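Local structure of enoyl-CoA hydratase/carnithine racemase (Magnetospirillum magneticum, 4NEK) at residues His149-Ala152 and Ala153-Leu156; Glu73-Ser76 and Gly77-Ala80; Leu54-Gln57 and Thr58-Ser61. The protein probably acts as a delta(3)-delta(2)-enoyl-CoA isomerase of the crotonase-like family, moving a double bond within the acyl chain of a coenzyme A thioester. All blocks are in the same frame, centred on the assembly; numbering follows the deposited sequence.

Interaction 1: residues His149-Ala152 and Ala153-Leu156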
loop_
_atom_site.group_PDB
_atom_site.type_symbol
_atom_site.label_atom_id
_atom_site.label_comp_id
_atom_site.label_asym_id
_atom_site.label_seq_id
_atom_site.Cartn_x
_atom_site.Cartn_y
_atom_site.Cartn_z
ATOM N N HIS C 149 -1.690 -17.899 -3.876
ATOM C CA HIS C 149 -1.755 -19.119 -3.126
ATOM C C HIS C 149 -1.245 -18.965 -1.680
ATOM O O HIS C 149 -1.786 -19.549 -0.759
ATOM C CB HIS C 149 -0.978 -20.200 -3.861
ATOM C CG HIS C 149 -1.026 -21.490 -3.148
ATOM N ND1 HIS C 149 -2.131 -22.313 -3.178
ATOM C CD2 HIS C 149 -0.162 -22.046 -2.277
ATOM C CE1 HIS C 149 -1.931 -23.348 -2.387
ATOM N NE2 HIS C 149 -0.744 -23.207 -1.822
ATOM N N ARG C 150 -0.192 -18.183 -1.495
ATOM C CA ARG C 150 0.422 -18.085 -0.194
ATOM C C ARG C 150 -0.386 -17.295 0.801
ATOM O O ARG C 150 -0.484 -17.698 1.955
ATOM C CB ARG C 150 1.822 -17.520 -0.285
ATOM C CG ARG C 150 2.737 -18.661 -0.651
ATOM C CD ARG C 150 3.791 -18.267 -1.616
ATOM N NE ARG C 150 3.204 -17.704 -2.806
ATOM C CZ ARG C 150 2.707 -18.407 -3.799
ATOM N NH1 ARG C 150 2.685 -19.734 -3.761
ATOM N NH2 ARG C 150 2.220 -17.763 -4.834
ATOM N N ARG C 151 -0.972 -16.186 0.374
ATOM C CA ARG C 151 -1.772 -15.432 1.298
ATOM C C ARG C 151 -3.085 -16.219 1.555
ATOM O O ARG C 151 -3.579 -16.213 2.678
ATOM C CB ARG C 151 -1.971 -13.993 0.819
ATOM C CG ARG C 151 -2.829 -13.145 1.767
ATOM C CD ARG C 151 -2.076 -12.654 3.004
ATOM N NE ARG C 151 -1.120 -11.588 2.639
ATOM C CZ ARG C 151 0.064 -11.354 3.223
ATOM N NH1 ARG C 151 0.479 -12.083 4.261
ATOM N NH2 ARG C 151 0.845 -10.367 2.773
ATOM N N ALA C 152 -3.589 -16.938 0.551
ATOM C CA ALA C 152 -4.746 -17.789 0.754
ATOM C C ALA C 152 -4.437 -18.952 1.667
ATOM O O ALA C 152 -5.298 -19.407 2.377
ATOM C CB ALA C 152 -5.277 -18.316 -0.571
ATOM N N ALA C 153 -3.213 -19.440 1.665
ATOM C CA ALA C 153 -2.838 -20.483 2.615
ATOM C C ALA C 153 -2.860 -20.004 4.061
ATOM O O ALA C 153 -3.152 -20.803 4.922
ATOM C CB ALA C 153 -1.448 -21.040 2.302
ATOM N N GLU C 154 -2.542 -18.740 4.354
ATOM C CA GLU C 154 -2.760 -18.228 5.705
ATOM C C GLU C 154 -4.234 -18.382 6.128
ATOM O O GLU C 154 -4.539 -18.700 7.277
ATOM C CB GLU C 154 -2.407 -16.766 5.840
ATOM C CG GLU C 154 -0.930 -16.455 5.817
ATOM C CD GLU C 154 -0.632 -14.952 5.949
ATOM O OE1 GLU C 154 -1.227 -14.254 6.807
ATOM O OE2 GLU C 154 0.219 -14.449 5.193
HETATM N N MSE C 155 -5.127 -18.174 5.193
HETATM C CA MSE C 155 -6.549 -18.204 5.502
HETATM C C MSE C 155 -7.065 -19.588 5.623
HETATM O O MSE C 155 -7.767 -19.901 6.571
HETATM C CB MSE C 155 -7.350 -17.518 4.405
HETATM C CG MSE C 155 -6.930 -16.066 4.139
HETATM SE SE MSE C 155 -7.706 -15.350 2.470
HETATM C CE MSE C 155 -9.451 -16.138 2.481
ATOM N N LEU C 156 -6.698 -20.442 4.674
ATOM C CA LEU C 156 -7.290 -21.751 4.554
ATOM C C LEU C 156 -6.485 -22.889 5.189
ATOM O O LEU C 156 -7.057 -23.870 5.657
ATOM C CB LEU C 156 -7.500 -22.074 3.077
ATOM C CG LEU C 156 -8.391 -21.094 2.337
ATOM C CD1 LEU C 156 -8.622 -21.551 0.916
ATOM C CD2 LEU C 156 -9.733 -20.937 3.022
#
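His149 and Ala153 make the first full backbone turn of helix 149-156: Ala153 N donates to His149 O over 2.8 Å. One residue on, Glu154 N reaches Arg150 O at 3.3 Å, a weak bond. Ala152 O takes two donors, Leu156 N at 2.9 Å, nearly in line with the carbonyl, and Met155 N at 3.1 Å, the latter weak and spanning only three residues.

Among the side chains the contact belongs to Arg151 and Glu154, three residues apart and lying alongside each other. Arg151 leaves the helix with CG opposite its backbone N (chi1 180°) and then bends at chi2 and chi3, which brings NH1 round to the flank of Glu154. Glu154 runs out straight beyond CG to meet it. Arg151 NH1 and Glu154 OE2 close a salt bridge of 2.6 Å. OE2 is met on its syn side, and it lies near the guanidinium plane at the edge of that group. The two planes stand almost perpendicular, 89° apart, so a single N-H makes the bond instead of a flat two-pronged pair. Arg151 CD packs at 3.6 Å from the same Glu154 OE2. NH1 is also bonded to Asn174 O of the second subunit, while NH2 forms a salt bridge with Glu168 of that subunit; Arg151 is thus shared between Glu154 of its own helix and the neighbouring chain, which probably limits its freedom to turn.

Ala152 and Met155, a selenomethionine in this model, touch Met143 of helix 139-147, and Ala152 also meets Met208 of the second subunit. Met155 and Leu156 also rest on Met126, just after strand 123-125.

Interaction 2: residues Glu73-Ser76 and Gly77-Ala80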
loop_
_atom_site.group_PDB
_atom_site.type_symbol
_atom_site.label_atom_id
_atom_site.label_comp_id
_atom_site.label_asym_id
_atom_site.label_seq_id
_atom_site.Cartn_x
_atom_site.Cartn_y
_atom_site.Cartn_z
ATOM N N GLU C 73 -25.558 -34.532 7.799
ATOM C CA GLU C 73 -25.195 -35.780 7.153
ATOM C C GLU C 73 -24.317 -35.506 5.940
ATOM O O GLU C 73 -23.406 -36.257 5.657
ATOM C CB GLU C 73 -26.433 -36.640 6.831
ATOM C CG GLU C 73 -27.407 -36.152 5.724
ATOM C CD GLU C 73 -28.719 -35.588 6.315
ATOM O OE1 GLU C 73 -28.646 -34.689 7.208
ATOM O OE2 GLU C 73 -29.821 -36.049 5.896
ATOM N N ALA C 74 -24.551 -34.394 5.265
ATOM C CA ALA C 74 -23.814 -34.041 4.045
ATOM C C ALA C 74 -23.892 -32.546 3.753
ATOM O O ALA C 74 -24.828 -31.863 4.179
ATOM C CB ALA C 74 -24.388 -34.799 2.856
ATOM N N LEU C 75 -22.935 -32.039 2.996
ATOM C CA LEU C 75 -23.063 -30.729 2.400
ATOM C C LEU C 75 -23.748 -30.851 1.036
ATOM O O LEU C 75 -24.629 -30.047 0.727
ATOM C CB LEU C 75 -21.692 -30.047 2.302
ATOM C CG LEU C 75 -21.684 -28.681 1.588
ATOM C CD1 LEU C 75 -22.591 -27.667 2.284
ATOM C CD2 LEU C 75 -20.273 -28.131 1.438
ATOM N N SER C 76 -23.372 -31.851 0.233
ATOM C CA SER C 76 -23.997 -32.053 -1.094
ATOM C C SER C 76 -25.483 -32.187 -0.976
ATOM O O SER C 76 -25.985 -32.943 -0.152
ATOM C CB SER C 76 -23.476 -33.313 -1.782
ATOM O OG SER C 76 -22.054 -33.250 -1.955
ATOM N N GLY C 77 -26.209 -31.399 -1.741
ATOM C CA GLY C 77 -27.664 -31.465 -1.703
ATOM C C GLY C 77 -28.327 -30.837 -0.478
ATOM O O GLY C 77 -29.542 -30.740 -0.447
ATOM N N SER C 78 -27.561 -30.321 0.488
ATOM C CA SER C 78 -28.150 -29.644 1.630
ATOM C C SER C 78 -28.736 -28.256 1.315
ATOM O O SER C 78 -28.572 -27.663 0.257
ATOM C CB SER C 78 -27.108 -29.464 2.718
ATOM O OG SER C 78 -26.129 -28.501 2.329
ATOM N N VAL C 79 -29.467 -27.755 2.283
ATOM C CA VAL C 79 -30.063 -26.464 2.172
ATOM C C VAL C 79 -28.947 -25.375 2.116
ATOM O O VAL C 79 -29.103 -24.361 1.438
ATOM C CB VAL C 79 -31.104 -26.272 3.314
ATOM C CG1 VAL C 79 -30.438 -26.042 4.670
ATOM C CG2 VAL C 79 -32.049 -25.144 3.000
ATOM N N ALA C 80 -27.833 -25.589 2.795
ATOM C CA ALA C 80 -26.734 -24.646 2.702
ATOM C C ALA C 80 -26.193 -24.619 1.281
ATOM O O ALA C 80 -25.934 -23.565 0.758
ATOM C CB ALA C 80 -25.627 -25.004 3.682
#
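Leu75 and Ser78 face each other across a tight reversal whose corners are Ser76 and Gly77, and Leu75 O is its focus. Ser78 N donates to Leu75 O at 3.0 Å, from 45° above the carbonyl plane. The Ser78 hydroxyl donates to the same oxygen over a shorter 2.7 Å between OG and Leu75 O, much nearer that plane, so one carbonyl is gripped by both backbone and side chain of a single residue.

This is a type II beta turn from Leu75 to Ser78 that runs straight into helix 79-88, with Ser78 as its N-cap. Gly77 sits at the third position with phi 75°, where a side-chain carbon would collide with Ser76 O. Ser78 OG, held between its own N and carbonyl carbon (chi1 70°), can both donate back to the turn and accept from Asp81 N in the first turn of the helix. An alanine in place of Ser78 would probably leave Asp81 N without its cap and Leu75 O with the backbone bond alone. Leu75 CD1 packs over the hydroxyl and lies 4.3 Å from Ala80 CB. Ser76 OG faces outward from the turn to bond Asp227 of the second subunit.

Interaction 3: residues Leu54-Gln57 and Thr58-Ser61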
loop_
_atom_site.group_PDB
_atom_site.type_symbol
_atom_site.label_atom_id
_atom_site.label_comp_id
_atom_site.label_asym_id
_atom_site.label_seq_id
_atom_site.Cartn_x
_atom_site.Cartn_y
_atom_site.Cartn_z
ATOM N N LEU C 54 -27.595 -7.854 4.163
ATOM C CA LEU C 54 -27.200 -7.188 5.402
ATOM C C LEU C 54 -27.239 -8.151 6.573
ATOM O O LEU C 54 -27.910 -9.179 6.522
ATOM C CB LEU C 54 -28.198 -6.080 5.751
ATOM C CG LEU C 54 -28.378 -5.038 4.656
ATOM C CD1 LEU C 54 -29.433 -4.001 5.039
ATOM C CD2 LEU C 54 -27.071 -4.349 4.372
ATOM N N GLY C 55 -26.550 -7.782 7.642
ATOM C CA GLY C 55 -26.656 -8.510 8.886
ATOM C C GLY C 55 -27.317 -7.692 9.972
ATOM O O GLY C 55 -28.189 -6.862 9.726
ATOM N N SER C 56 -26.890 -7.952 11.202
ATOM C CA SER C 56 -27.428 -7.262 12.365
ATOM C C SER C 56 -26.733 -5.920 12.447
ATOM O O SER C 56 -25.936 -5.555 11.556
ATOM C CB SER C 56 -27.189 -8.080 13.614
ATOM O OG SER C 56 -25.853 -7.926 14.107
ATOM N N GLN C 57 -26.996 -5.193 13.518
ATOM C CA GLN C 57 -26.316 -3.928 13.730
ATOM C C GLN C 57 -24.922 -4.152 14.239
ATOM O O GLN C 57 -24.152 -3.209 14.302
ATOM C CB GLN C 57 -27.109 -3.023 14.694
ATOM C CG GLN C 57 -28.414 -2.466 14.118
ATOM C CD GLN C 57 -28.310 -2.058 12.637
ATOM O OE1 GLN C 57 -28.830 -2.737 11.752
ATOM N NE2 GLN C 57 -27.608 -0.973 12.366
ATOM N N THR C 58 -24.565 -5.375 14.602
ATOM C CA THR C 58 -23.196 -5.616 15.075
ATOM C C THR C 58 -22.433 -6.708 14.347
ATOM O O THR C 58 -21.243 -6.818 14.559
ATOM C CB THR C 58 -23.169 -6.015 16.553
ATOM O OG1 THR C 58 -23.918 -7.228 16.701
ATOM C CG2 THR C 58 -23.779 -4.928 17.409
ATOM N N ASP C 59 -23.096 -7.536 13.545
ATOM C CA ASP C 59 -22.437 -8.661 12.920
ATOM C C ASP C 59 -23.057 -9.033 11.609
ATOM O O ASP C 59 -24.210 -8.798 11.375
ATOM C CB ASP C 59 -22.513 -9.888 13.805
ATOM C CG ASP C 59 -21.749 -9.729 15.105
ATOM O OD1 ASP C 59 -20.490 -9.891 15.102
ATOM O OD2 ASP C 59 -22.412 -9.462 16.148
ATOM N N PHE C 60 -22.253 -9.589 10.729
ATOM C CA PHE C 60 -22.746 -10.056 9.473
ATOM C C PHE C 60 -23.194 -11.506 9.664
ATOM O O PHE C 60 -24.369 -11.809 9.554
ATOM C CB PHE C 60 -21.660 -9.925 8.387
ATOM C CG PHE C 60 -22.127 -10.284 7.001
ATOM C CD1 PHE C 60 -23.083 -9.554 6.382
ATOM C CD2 PHE C 60 -21.580 -11.374 6.320
ATOM C CE1 PHE C 60 -23.515 -9.885 5.109
ATOM C CE2 PHE C 60 -21.998 -11.713 5.046
ATOM C CZ PHE C 60 -22.980 -10.969 4.445
ATOM N N SER C 61 -22.241 -12.401 9.920
ATOM C CA SER C 61 -22.559 -13.765 10.279
ATOM C C SER C 61 -21.387 -14.433 10.858
ATOM O O SER C 61 -20.302 -14.449 10.274
ATOM C CB SER C 61 -22.996 -14.571 9.064
ATOM O OG SER C 61 -23.195 -15.900 9.452
HETATM O O HOH W 1 -25.289 -9.593 15.940
#
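Ser56 begins an ST turn in the loop that leaves strand 50-54 of the crotonase fold, and Thr58 and Asp59 close it. Ser56 OG accepts Thr58 N at 2.9 Å, the bond that defines the turn, and Asp59 N at 2.8 Å. It can do so because the hydroxyl is tucked into the crowded position between Ser56 N and its carbonyl carbon (chi1 80°), above the backbone that curls round it. In the return direction Ser56 N donates to Asp59 O over 2.8 Å, the donor lying almost on the line of the carbonyl at 170°.

The chain doubles back on itself here, its two limbs pointing 161° apart. They come so close at Gly55 that its CA sits 3.5 Å from Asp59 O in a C-H...O contact, and a side chain on Gly55 would run into Asp59 O and Phe60 CA.

Beside the turn, Thr58 OG1 donates to Asp59 OD2 at 2.8 Å, arriving from well above the carboxylate plane. A water accepts a hydrogen bond from Ser56 OG and donates one to Asp59 OD2, 2.9 Å from the water oxygen. The other carboxylate oxygen, Asp59 OD1, accepts Ala101 N at the start of strand 101-103. Farther along, Ser61 bonds to Asn25 and to Gly63; in crotonase relatives the segment just past this point supplies an oxyanion-hole N-H.

The serine hydroxyl thus accepts from two backbone N-H groups and donates to the water, while Asp59 receives donors on both oxygens, an environment likely to keep it ionised and fixed in rotation.

Overall arrangement
Interaction 3 comes first along the chain, then interaction 2, then interaction 1, and none touches another: their centres stand 24 to 26 Å apart, and the nearest atoms of interactions 2 and 3 are about 11 Å from each other. All belong to one crotonase-like domain. Interaction 3 lies nearest its middle, where the chain leaves strand 50-54 of the mixed sheet, and no other subunit meets it. Interaction 2 starts helix 79-88 and interaction 1 makes up helix 149-156; both lie farther out and both touch the second subunit. One contact thus lies within the domain, while the other two sit where it meets the second subunit of the six-chain assembly.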